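Local coordinates for protein exodeoxyribonuclease III (Archaeoglobus fulgidus, PDB 2VOA) that probably cleaves DNA at abasic sites as a metal-dependent AP endonuclease of the exonuclease III family, at residues P28-T36 and I96-Y105; V56-V66 and K86-A94. The protein carries 1 engineered substitution. One frame throughout, in Å; residues are numbered along the deposited sequence.

Contact 1 of 2, residues P28-T36 and I96-Y105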
loop_
_atom_site.group_PDB
_atom_site.type_symbol
_atom_site.label_atom_id
_atom_site.label_comp_id
_atom_site.label_asym_id
_atom_site.label_seq_id
_atom_site.Cartn_x
_atom_site.Cartn_y
_atom_site.Cartn_z
ATOM N N PRO A 28 4.169 16.337 -21.193
ATOM C CA PRO A 28 5.454 16.330 -21.900
ATOM C C PRO A 28 5.305 15.605 -23.229
ATOM O O PRO A 28 4.446 14.720 -23.360
ATOM C CB PRO A 28 6.371 15.521 -20.965
ATOM C CG PRO A 28 5.405 14.579 -20.212
ATOM C CD PRO A 28 4.196 15.473 -19.987
ATOM N N ASP A 29 6.136 15.956 -24.205
ATOM C CA ASP A 29 6.223 15.162 -25.427
ATOM C C ASP A 29 6.801 13.759 -25.228
ATOM O O ASP A 29 6.367 12.787 -25.868
ATOM C CB ASP A 29 7.005 15.965 -26.472
ATOM C CG ASP A 29 6.305 17.278 -26.791
ATOM O OD1 ASP A 29 6.695 18.314 -26.203
ATOM O OD2 ASP A 29 5.323 17.273 -27.584
ATOM N N ILE A 30 7.776 13.661 -24.336
ATOM C CA ILE A 30 8.495 12.409 -24.094
ATOM C C ILE A 30 8.741 12.332 -22.579
ATOM O O ILE A 30 9.207 13.323 -21.989
ATOM C CB ILE A 30 9.871 12.433 -24.829
ATOM C CG1 ILE A 30 9.665 12.444 -26.343
ATOM C CG2 ILE A 30 10.700 11.231 -24.418
ATOM C CD1 ILE A 30 10.856 12.851 -27.155
ATOM N N LEU A 31 8.403 11.192 -21.950
ATOM C CA LEU A 31 8.787 10.927 -20.538
ATOM C C LEU A 31 9.548 9.618 -20.484
ATOM O O LEU A 31 8.966 8.550 -20.769
ATOM C CB LEU A 31 7.556 10.828 -19.621
ATOM C CG LEU A 31 7.879 10.356 -18.193
ATOM C CD1 LEU A 31 8.689 11.389 -17.428
ATOM C CD2 LEU A 31 6.601 9.981 -17.420
ATOM N N CYS A 32 10.835 9.709 -20.130
ATOM C CA CYS A 32 11.662 8.515 -19.864
ATOM C C CYS A 32 11.485 8.073 -18.417
ATOM O O CYS A 32 11.547 8.904 -17.514
ATOM C CB CYS A 32 13.140 8.796 -20.126
ATOM S SG CYS A 32 13.425 9.182 -21.844
ATOM N N MET A 33 11.304 6.781 -18.187
ATOM C CA MET A 33 11.143 6.296 -16.823
ATOM C C MET A 33 12.171 5.218 -16.517
ATOM O O MET A 33 12.541 4.454 -17.407
ATOM C CB MET A 33 9.735 5.699 -16.646
ATOM C CG MET A 33 8.634 6.724 -16.708
ATOM S SD MET A 33 7.013 5.965 -16.960
ATOM C CE MET A 33 6.950 5.914 -18.765
ATOM N N GLN A 34 12.629 5.166 -15.265
ATOM C CA GLN A 34 13.534 4.107 -14.805
ATOM C C GLN A 34 13.007 3.436 -13.557
ATOM O O GLN A 34 12.164 4.002 -12.839
ATOM C CB GLN A 34 14.926 4.667 -14.524
ATOM C CG GLN A 34 15.497 5.495 -15.683
ATOM C CD GLN A 34 14.966 6.885 -15.675
ATOM O OE1 GLN A 34 14.699 7.455 -14.599
ATOM N NE2 GLN A 34 14.782 7.445 -16.855
ATOM N N GLU A 35 13.571 2.266 -13.260
ATOM C CA GLU A 35 13.105 1.416 -12.155
ATOM C C GLU A 35 11.595 1.181 -12.180
ATOM O O GLU A 35 10.890 1.344 -11.186
ATOM C CB GLU A 35 13.620 1.930 -10.791
ATOM C CG GLU A 35 15.080 1.583 -10.626
ATOM C CD GLU A 35 15.567 1.643 -9.190
ATOM O OE1 GLU A 35 15.881 2.755 -8.715
ATOM O OE2 GLU A 35 15.698 0.561 -8.555
ATOM N N THR A 36 11.103 0.820 -13.365
ATOM C CA THR A 36 9.710 0.382 -13.542
ATOM C C THR A 36 9.412 -0.908 -12.778
ATOM O O THR A 36 8.253 -1.151 -12.379
ATOM C CB THR A 36 9.344 0.197 -15.038
ATOM O OG1 THR A 36 10.230 -0.756 -15.624
ATOM C CG2 THR A 36 9.491 1.521 -15.800
ATOM N N ILE A 96 11.641 9.219 -31.491
ATOM C CA ILE A 96 10.313 9.711 -31.094
ATOM C C ILE A 96 10.174 11.160 -31.526
ATOM O O ILE A 96 10.974 12.006 -31.092
ATOM C CB ILE A 96 10.112 9.611 -29.562
ATOM C CG1 ILE A 96 10.287 8.152 -29.126
ATOM C CG2 ILE A 96 8.745 10.123 -29.154
ATOM C CD1 ILE A 96 10.346 7.931 -27.628
ATOM N N ALA A 97 9.175 11.418 -32.378
ATOM C CA ALA A 97 8.921 12.785 -32.883
ATOM C C ALA A 97 10.223 13.412 -33.425
ATOM O O ALA A 97 10.524 14.578 -33.173
ATOM C CB ALA A 97 8.328 13.650 -31.762
ATOM N N GLY A 98 11.006 12.615 -34.141
ATOM C CA GLY A 98 12.230 13.102 -34.764
ATOM C C GLY A 98 13.447 13.180 -33.844
ATOM O O GLY A 98 14.515 13.537 -34.311
ATOM N N ILE A 99 13.286 12.834 -32.561
ATOM C CA ILE A 99 14.375 12.893 -31.546
ATOM C C ILE A 99 14.923 11.488 -31.280
ATOM O O ILE A 99 14.152 10.567 -31.011
ATOM C CB ILE A 99 13.864 13.481 -30.172
ATOM C CG1 ILE A 99 13.026 14.764 -30.391
ATOM C CG2 ILE A 99 15.055 13.751 -29.211
ATOM C CD1 ILE A 99 13.859 15.914 -30.994
ATOM N N ASP A 100 16.246 11.324 -31.344
ATOM C CA ASP A 100 16.879 10.044 -30.982
ATOM C C ASP A 100 16.963 10.035 -29.465
ATOM O O ASP A 100 17.695 10.851 -28.885
ATOM C CB ASP A 100 18.277 9.974 -31.595
ATOM C CG ASP A 100 19.026 8.671 -31.277
ATOM O OD1 ASP A 100 20.241 8.627 -31.584
ATOM O OD2 ASP A 100 18.454 7.716 -30.705
ATOM N N VAL A 101 16.181 9.166 -28.826
ATOM C CA VAL A 101 16.085 9.142 -27.351
ATOM C C VAL A 101 16.735 7.903 -26.784
ATOM O O VAL A 101 16.374 6.789 -27.153
ATOM C CB VAL A 101 14.608 9.166 -26.868
ATOM C CG1 VAL A 101 14.546 9.143 -25.324
ATOM C CG2 VAL A 101 13.893 10.422 -27.397
ATOM N N ILE A 102 17.683 8.107 -25.876
ATOM C CA ILE A 102 18.367 6.974 -25.208
ATOM C C ILE A 102 18.106 7.093 -23.700
ATOM O O ILE A 102 18.527 8.054 -23.087
ATOM C CB ILE A 102 19.900 6.958 -25.462
ATOM C CG1 ILE A 102 20.245 7.162 -26.944
ATOM C CG2 ILE A 102 20.508 5.659 -24.907
ATOM C CD1 ILE A 102 20.731 8.586 -27.296
ATOM N N ASN A 103 17.425 6.101 -23.120
ATOM C CA ASN A 103 17.022 6.133 -21.712
ATOM C C ASN A 103 17.774 5.045 -20.953
ATOM O O ASN A 103 17.601 3.867 -21.230
ATOM C CB ASN A 103 15.517 5.890 -21.606
ATOM C CG ASN A 103 15.023 5.760 -20.162
ATOM O OD1 ASN A 103 15.694 6.177 -19.203
ATOM N ND2 ASN A 103 13.773 5.241 -20.022
ATOM N N THR A 104 18.633 5.452 -20.018
ATOM C CA THR A 104 19.476 4.511 -19.273
ATOM C C THR A 104 19.186 4.519 -17.772
ATOM O O THR A 104 18.951 5.596 -17.158
ATOM C CB THR A 104 21.007 4.816 -19.436
ATOM O OG1 THR A 104 21.261 6.140 -18.973
ATOM C CG2 THR A 104 21.457 4.712 -20.886
ATOM N N TYR A 105 19.260 3.328 -17.179
ATOM C CA TYR A 105 19.280 3.176 -15.748
ATOM C C TYR A 105 20.629 2.533 -15.420
ATOM O O TYR A 105 20.798 1.309 -15.529
ATOM C CB TYR A 105 18.086 2.328 -15.245
ATOM C CG TYR A 105 18.170 2.033 -13.780
ATOM C CD1 TYR A 105 18.399 3.068 -12.857
ATOM C CD2 TYR A 105 18.059 0.716 -13.298
ATOM C CE1 TYR A 105 18.515 2.812 -11.499
ATOM C CE2 TYR A 105 18.166 0.436 -11.939
ATOM C CZ TYR A 105 18.411 1.486 -11.045
ATOM O OH TYR A 105 18.531 1.222 -9.702
#
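Asn103 of strand 99-105 reaches up between the backbone of Met33 and the side chain of Gln34, and it makes both hydrogen bonds across this contact. With CG anti to the backbone N (chi1 174°), the side chain stands off its own strand toward strand 30-34. Going outward from the strand, Asn103 CB lies 3.9 Å from Cys32 SG, and Asn103 CG comes to 3.6 Å from Cys32 CB. At the tip, Asn103 ND2 donates to Met33 O at 3.0 Å, keeping that oxygen in the plane of its amide but approaching it from above the carbonyl plane. Asn103 OD1 accepts a nearly straight bond from Gln34 NE2 at 2.8 Å. The two amides stand almost perpendicular, 87° between their planes. Gln34 NE2 also bonds Thr6 on strand 2-8, so these buried amides are held in a set rotation, Asn103 by a bond at each end and Gln34 by two bonds from NE2.

Toward the other end the contact is purely apolar: Val101 sends CG1 to Cys32 SG and CG2 to Ile30 CD1, while Ile96 CG2 lies 3.8 Å from Ile30 CG1. At the active-site end Glu35 runs over the Tyr105 ring. Glu35 CG sits over one face, 3.7 Å from the centroid of the Tyr105 ring, a CH-pi contact, and the carboxylate lies nearly parallel to the ring, close to the hydroxyl but not hydrogen-bonded to it; OE1 is held instead by Asn8.

The strands run roughly parallel, 21° apart, yet belong to different sheets, so side chains rather than backbone-to-backbone bonds join them. This is the facing of two sheets in the DNase I-like sandwich, at one end of which Glu35, a predicted magnesium ligand, and Tyr105, a predicted active-site residue, come together.

Contact 2 of 2, residues V56-V66 and K86-A94. With nucleotides of chain C.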
loop_
_atom_site.group_PDB
_atom_site.type_symbol
_atom_site.label_atom_id
_atom_site.label_comp_id
_atom_site.label_asym_id
_atom_site.label_seq_id
_atom_site.Cartn_x
_atom_site.Cartn_y
_atom_site.Cartn_z
ATOM N N VAL A 56 6.579 2.519 -24.665
ATOM C CA VAL A 56 7.446 1.358 -24.937
ATOM C C VAL A 56 8.254 0.985 -23.684
ATOM O O VAL A 56 8.538 1.847 -22.843
ATOM C CB VAL A 56 8.337 1.578 -26.194
ATOM C CG1 VAL A 56 7.453 1.719 -27.453
ATOM C CG2 VAL A 56 9.212 2.798 -26.070
ATOM N N PHE A 57 8.579 -0.300 -23.537
ATOM C CA PHE A 57 9.112 -0.751 -22.251
ATOM C C PHE A 57 9.980 -1.979 -22.342
ATOM O O PHE A 57 9.784 -2.838 -23.207
ATOM C CB PHE A 57 7.966 -0.977 -21.259
ATOM C CG PHE A 57 6.773 -1.676 -21.867
ATOM C CD1 PHE A 57 6.706 -3.077 -21.897
ATOM C CD2 PHE A 57 5.733 -0.933 -22.448
ATOM C CE1 PHE A 57 5.607 -3.723 -22.466
ATOM C CE2 PHE A 57 4.626 -1.586 -23.025
ATOM C CZ PHE A 57 4.572 -2.979 -23.027
ATOM N N SER A 58 10.943 -2.057 -21.423
ATOM C CA SER A 58 11.870 -3.180 -21.376
ATOM C C SER A 58 12.213 -3.415 -19.923
ATOM O O SER A 58 12.832 -2.566 -19.285
ATOM C CB SER A 58 13.159 -2.868 -22.152
ATOM O OG SER A 58 13.969 -4.038 -22.264
ATOM N N GLY A 59 11.817 -4.569 -19.408
ATOM C CA GLY A 59 12.075 -4.887 -18.022
ATOM C C GLY A 59 11.867 -6.354 -17.744
ATOM O O GLY A 59 11.182 -7.060 -18.503
ATOM N N SER A 60 12.465 -6.818 -16.656
ATOM C CA SER A 60 12.182 -8.156 -16.153
ATOM C C SER A 60 11.577 -8.100 -14.753
ATOM O O SER A 60 11.410 -7.033 -14.171
ATOM C CB SER A 60 13.425 -9.053 -16.186
ATOM O OG SER A 60 13.594 -9.639 -17.470
ATOM N N LYS A 61 11.234 -9.272 -14.225
ATOM C CA LYS A 61 10.588 -9.346 -12.930
ATOM C C LYS A 61 11.353 -8.646 -11.808
ATOM O O LYS A 61 12.546 -8.890 -11.595
ATOM C CB LYS A 61 10.354 -10.808 -12.530
ATOM C CG LYS A 61 9.534 -10.938 -11.256
ATOM C CD LYS A 61 9.258 -12.387 -10.892
ATOM C CE LYS A 61 10.543 -13.176 -10.688
ATOM N NZ LYS A 61 11.450 -12.586 -9.656
ATOM N N GLY A 62 10.656 -7.755 -11.112
ATOM C CA GLY A 62 11.097 -7.280 -9.807
ATOM C C GLY A 62 12.098 -6.152 -9.675
ATOM O O GLY A 62 12.124 -5.491 -8.641
ATOM N N ARG A 63 12.915 -5.907 -10.700
ATOM C CA ARG A 63 14.060 -4.998 -10.549
ATOM C C ARG A 63 14.384 -4.302 -11.855
ATOM O O ARG A 63 13.970 -4.768 -12.926
ATOM C CB ARG A 63 15.300 -5.768 -10.093
ATOM C CG ARG A 63 15.614 -6.980 -10.967
ATOM C CD ARG A 63 16.806 -7.797 -10.458
ATOM N NE ARG A 63 17.938 -7.750 -11.389
ATOM C CZ ARG A 63 18.263 -8.723 -12.242
ATOM N NH1 ARG A 63 17.555 -9.853 -12.292
ATOM N NH2 ARG A 63 19.313 -8.568 -13.049
ATOM N N ASN A 64 15.156 -3.219 -11.762
ATOM C CA ASN A 64 15.532 -2.439 -12.933
ATOM C C ASN A 64 14.299 -2.062 -13.746
ATOM O O ASN A 64 13.259 -1.777 -13.141
ATOM C CB ASN A 64 16.561 -3.204 -13.773
ATOM C CG ASN A 64 17.771 -3.610 -12.955
ATOM O OD1 ASN A 64 18.182 -2.882 -12.039
ATOM N ND2 ASN A 64 18.362 -4.749 -13.290
ATOM N N GLY A 65 14.409 -2.037 -15.080
ATOM C CA GLY A 65 13.237 -1.785 -15.942
ATOM C C GLY A 65 13.219 -0.314 -16.384
ATOM O O GLY A 65 13.386 0.614 -15.573
ATOM N N VAL A 66 13.029 -0.105 -17.679
ATOM C CA VAL A 66 13.005 1.247 -18.262
ATOM C C VAL A 66 11.820 1.336 -19.246
ATOM O O VAL A 66 11.381 0.329 -19.791
ATOM C CB VAL A 66 14.331 1.565 -19.015
ATOM C CG1 VAL A 66 15.492 1.814 -18.031
ATOM C CG2 VAL A 66 14.701 0.464 -20.034
ATOM N N LYS A 86 23.868 -7.540 -22.317
ATOM C CA LYS A 86 23.133 -6.464 -22.981
ATOM C C LYS A 86 22.374 -5.566 -22.020
ATOM O O LYS A 86 22.217 -4.378 -22.306
ATOM C CB LYS A 86 22.158 -7.014 -24.024
ATOM C CG LYS A 86 22.799 -7.446 -25.348
ATOM C CD LYS A 86 21.721 -7.804 -26.413
ATOM C CE LYS A 86 20.662 -6.713 -26.672
ATOM N NZ LYS A 86 21.179 -5.391 -27.236
ATOM N N ASP A 87 21.905 -6.137 -20.907
ATOM C CA ASP A 87 21.122 -5.416 -19.906
ATOM C C ASP A 87 19.950 -4.665 -20.546
ATOM O O ASP A 87 19.816 -3.437 -20.427
ATOM C CB ASP A 87 21.992 -4.459 -19.086
ATOM C CG ASP A 87 22.985 -5.190 -18.196
ATOM O OD1 ASP A 87 22.801 -6.400 -17.882
ATOM O OD2 ASP A 87 23.981 -4.552 -17.815
ATOM N N GLU A 88 19.104 -5.437 -21.230
ATOM C CA GLU A 88 17.885 -4.873 -21.836
ATOM C C GLU A 88 17.011 -4.110 -20.837
ATOM O O GLU A 88 16.331 -3.146 -21.218
ATOM C CB GLU A 88 17.103 -5.985 -22.544
ATOM C CG GLU A 88 17.840 -6.486 -23.757
ATOM C CD GLU A 88 17.058 -7.503 -24.567
ATOM O OE1 GLU A 88 16.206 -8.221 -23.987
ATOM O OE2 GLU A 88 17.330 -7.607 -25.784
ATOM N N ASP A 89 17.052 -4.511 -19.568
ATOM C CA ASP A 89 16.258 -3.851 -18.512
ATOM C C ASP A 89 16.859 -2.542 -17.989
ATOM O O ASP A 89 16.347 -1.974 -17.012
ATOM C CB ASP A 89 15.944 -4.808 -17.342
ATOM C CG ASP A 89 17.206 -5.278 -16.575
ATOM O OD1 ASP A 89 18.349 -4.928 -16.965
ATOM O OD2 ASP A 89 17.052 -6.043 -15.588
ATOM N N ARG A 90 17.932 -2.073 -18.634
ATOM C CA ARG A 90 18.592 -0.833 -18.243
ATOM C C ARG A 90 18.748 0.180 -19.371
ATOM O O ARG A 90 19.322 1.245 -19.171
ATOM C CB ARG A 90 19.996 -1.127 -17.678
ATOM C CG ARG A 90 20.010 -1.918 -16.348
ATOM C CD ARG A 90 21.427 -1.970 -15.811
ATOM N NE ARG A 90 21.508 -2.607 -14.495
ATOM C CZ ARG A 90 21.333 -1.980 -13.325
ATOM N NH1 ARG A 90 21.046 -0.686 -13.264
ATOM N NH2 ARG A 90 21.454 -2.666 -12.200
ATOM N N LEU A 91 18.335 -0.161 -20.586
ATOM C CA LEU A 91 18.528 0.798 -21.671
ATOM C C LEU A 91 17.452 0.550 -22.700
ATOM O O LEU A 91 17.311 -0.572 -23.184
ATOM C CB LEU A 91 19.920 0.638 -22.308
ATOM C CG LEU A 91 20.397 1.630 -23.384
ATOM C CD1 LEU A 91 21.897 1.561 -23.548
ATOM C CD2 LEU A 91 19.734 1.430 -24.793
ATOM N N ILE A 92 16.716 1.608 -23.017
ATOM C CA ILE A 92 15.723 1.553 -24.090
ATOM C C ILE A 92 15.930 2.778 -24.960
ATOM O O ILE A 92 16.159 3.894 -24.443
ATOM C CB ILE A 92 14.259 1.431 -23.534
ATOM C CG1 ILE A 92 13.246 1.163 -24.665
ATOM C CG2 ILE A 92 13.865 2.646 -22.660
ATOM C CD1 ILE A 92 11.821 0.945 -24.173
ATOM N N ARG A 93 15.886 2.564 -26.274
ATOM C CA ARG A 93 16.159 3.623 -27.232
ATOM C C ARG A 93 15.111 3.639 -28.332
ATOM O O ARG A 93 14.669 2.597 -28.756
ATOM C CB ARG A 93 17.524 3.398 -27.845
ATOM C CG ARG A 93 17.913 4.412 -28.916
ATOM C CD ARG A 93 19.370 4.286 -29.177
ATOM N NE ARG A 93 19.938 5.433 -29.877
ATOM C CZ ARG A 93 21.210 5.478 -30.255
ATOM N NH1 ARG A 93 22.011 4.454 -29.966
ATOM N NH2 ARG A 93 21.688 6.534 -30.896
ATOM N N ALA A 94 14.731 4.827 -28.778
ATOM C CA ALA A 94 13.714 4.966 -29.816
ATOM C C ALA A 94 13.873 6.295 -30.512
ATOM O O ALA A 94 14.383 7.243 -29.925
ATOM C CB ALA A 94 12.309 4.848 -29.215
ATOM P P DT C 5 7.473 -8.591 -7.617
ATOM O OP1 DT C 5 7.283 -8.994 -9.030
ATOM O OP2 DT C 5 6.333 -8.345 -6.722
ATOM O "O5'" DT C 5 8.431 -9.665 -6.902
ATOM C "C5'" DT C 5 9.614 -10.166 -7.505
ATOM C "C4'" DT C 5 10.307 -11.100 -6.520
ATOM O "O4'" DT C 5 10.641 -10.385 -5.308
ATOM C "C3'" DT C 5 9.420 -12.238 -6.041
ATOM O "O3'" DT C 5 9.528 -13.299 -6.969
ATOM C "C2'" DT C 5 10.063 -12.624 -4.717
ATOM C "C1'" DT C 5 10.535 -11.274 -4.202
ATOM N N1 DT C 5 9.657 -10.681 -3.159
ATOM C C2 DT C 5 9.812 -11.109 -1.854
ATOM O O2 DT C 5 10.615 -11.957 -1.506
ATOM N N3 DT C 5 8.972 -10.486 -0.968
ATOM C C4 DT C 5 8.037 -9.513 -1.247
ATOM O O4 DT C 5 7.342 -9.047 -0.358
ATOM C C5 DT C 5 7.920 -9.113 -2.634
ATOM C C7 DT C 5 6.780 -8.265 -3.130
ATOM C C6 DT C 5 8.732 -9.717 -3.502
ATOM P P DG C 4 6.072 -2.856 -5.604
ATOM O OP1 DG C 4 5.233 -2.575 -6.788
ATOM O OP2 DG C 4 5.439 -3.057 -4.272
ATOM O "O5'" DG C 4 6.961 -4.144 -5.918
ATOM C "C5'" DG C 4 7.821 -4.159 -7.068
ATOM C "C4'" DG C 4 9.004 -5.089 -6.859
ATOM O "O4'" DG C 4 9.795 -4.620 -5.753
ATOM C "C3'" DG C 4 8.656 -6.531 -6.492
ATOM O "O3'" DG C 4 8.384 -7.253 -7.669
ATOM C "C2'" DG C 4 9.974 -6.983 -5.849
ATOM C "C1'" DG C 4 10.343 -5.730 -5.049
ATOM N N9 DG C 4 9.860 -5.752 -3.657
ATOM C C8 DG C 4 8.844 -5.006 -3.092
ATOM N N7 DG C 4 8.662 -5.240 -1.818
ATOM C C5 DG C 4 9.614 -6.226 -1.495
ATOM C C6 DG C 4 9.910 -6.901 -0.268
ATOM O O6 DG C 4 9.357 -6.765 0.841
ATOM N N1 DG C 4 10.948 -7.836 -0.390
ATOM C C2 DG C 4 11.641 -8.073 -1.568
ATOM N N2 DG C 4 12.622 -8.999 -1.529
ATOM N N3 DG C 4 11.371 -7.448 -2.717
ATOM C C4 DG C 4 10.361 -6.534 -2.617
HETATM O O HOH W 1 14.528 -6.577 -14.791
#
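Asn64 and Asp89 meet with their flat groups almost at right angles, the amide and carboxylate planes 89° apart. Asn64 ND2 points straight at Asp89 OD2, 2.9 Å away; the oxygen lies in the amide plane, but the amide comes to it from above the carboxylate plane. Asp89 carries its CG between the backbone N and the carbonyl carbon (chi1 64°), which directs the carboxylate back over the hairpin formed by strands 54-60 and 63-70. A water donates to the same OD2 and to Arg63 O while accepting from Ser60 N, bridging the carboxylate to both arms of that hairpin.

The other end of the Asn64 amide faces Arg90: Asn64 OD1 lies above the guanidinium plane, 3.3 Å from Arg90 NH2, with the planes 48° apart and no hydrogen bond. Arg90 instead gives NH1 to Tyr105 O. Backbone carbonyls complete the grip, Asp89 O receiving Gly65 N at 2.7 Å and Glu88 O receiving the Ser58 hydroxyl.

Further along, Ile92 CD1 stretches to Val56 CG2, at 3.7 Å, while Ile92 CG2 packs against Val66 CG2, these two side chains lying alongside each other and running opposite ways. At the hairpin tip Lys61 NZ makes a weak hydrogen bond to O3' of DT5 of chain C, and Gly62 CA approaches O3' of DG4 of chain C.

Arg63 NH2 is 4.2 Å from Asp89 OD2, too far for a salt bridge, with the oxygen over the guanidinium face and no N-H pointing at it. That nearby positive charge, the amide and the water are together consistent with a charged Asp89 carboxylate holding the two arms just behind the DNA-contacting turn.

Overall arrangement
Contacts 1 and 2 both span the two facing sheets of the sandwich, their centres 12 Å apart. Strands 30-34 and 63-70 are neighbours in one sheet; strands 99-105 and 91-96 are neighbours in the other, where Val101 N probably bonds Ala94 O (2.9 Å) and Asp100 OD1 forms a salt bridge with Arg93 NH2 (2.6 Å). The contacts also meet near the predicted active site: Asn64 OD1 packs 3.3 Å from Tyr105 CE2, and the Asn64 side chain is about 5 Å from that of Glu35. Both touch the bound DNA, contact 1 through Glu35 and Tyr105 on sugars, contact 2 through Arg90 and Lys61 on phosphates.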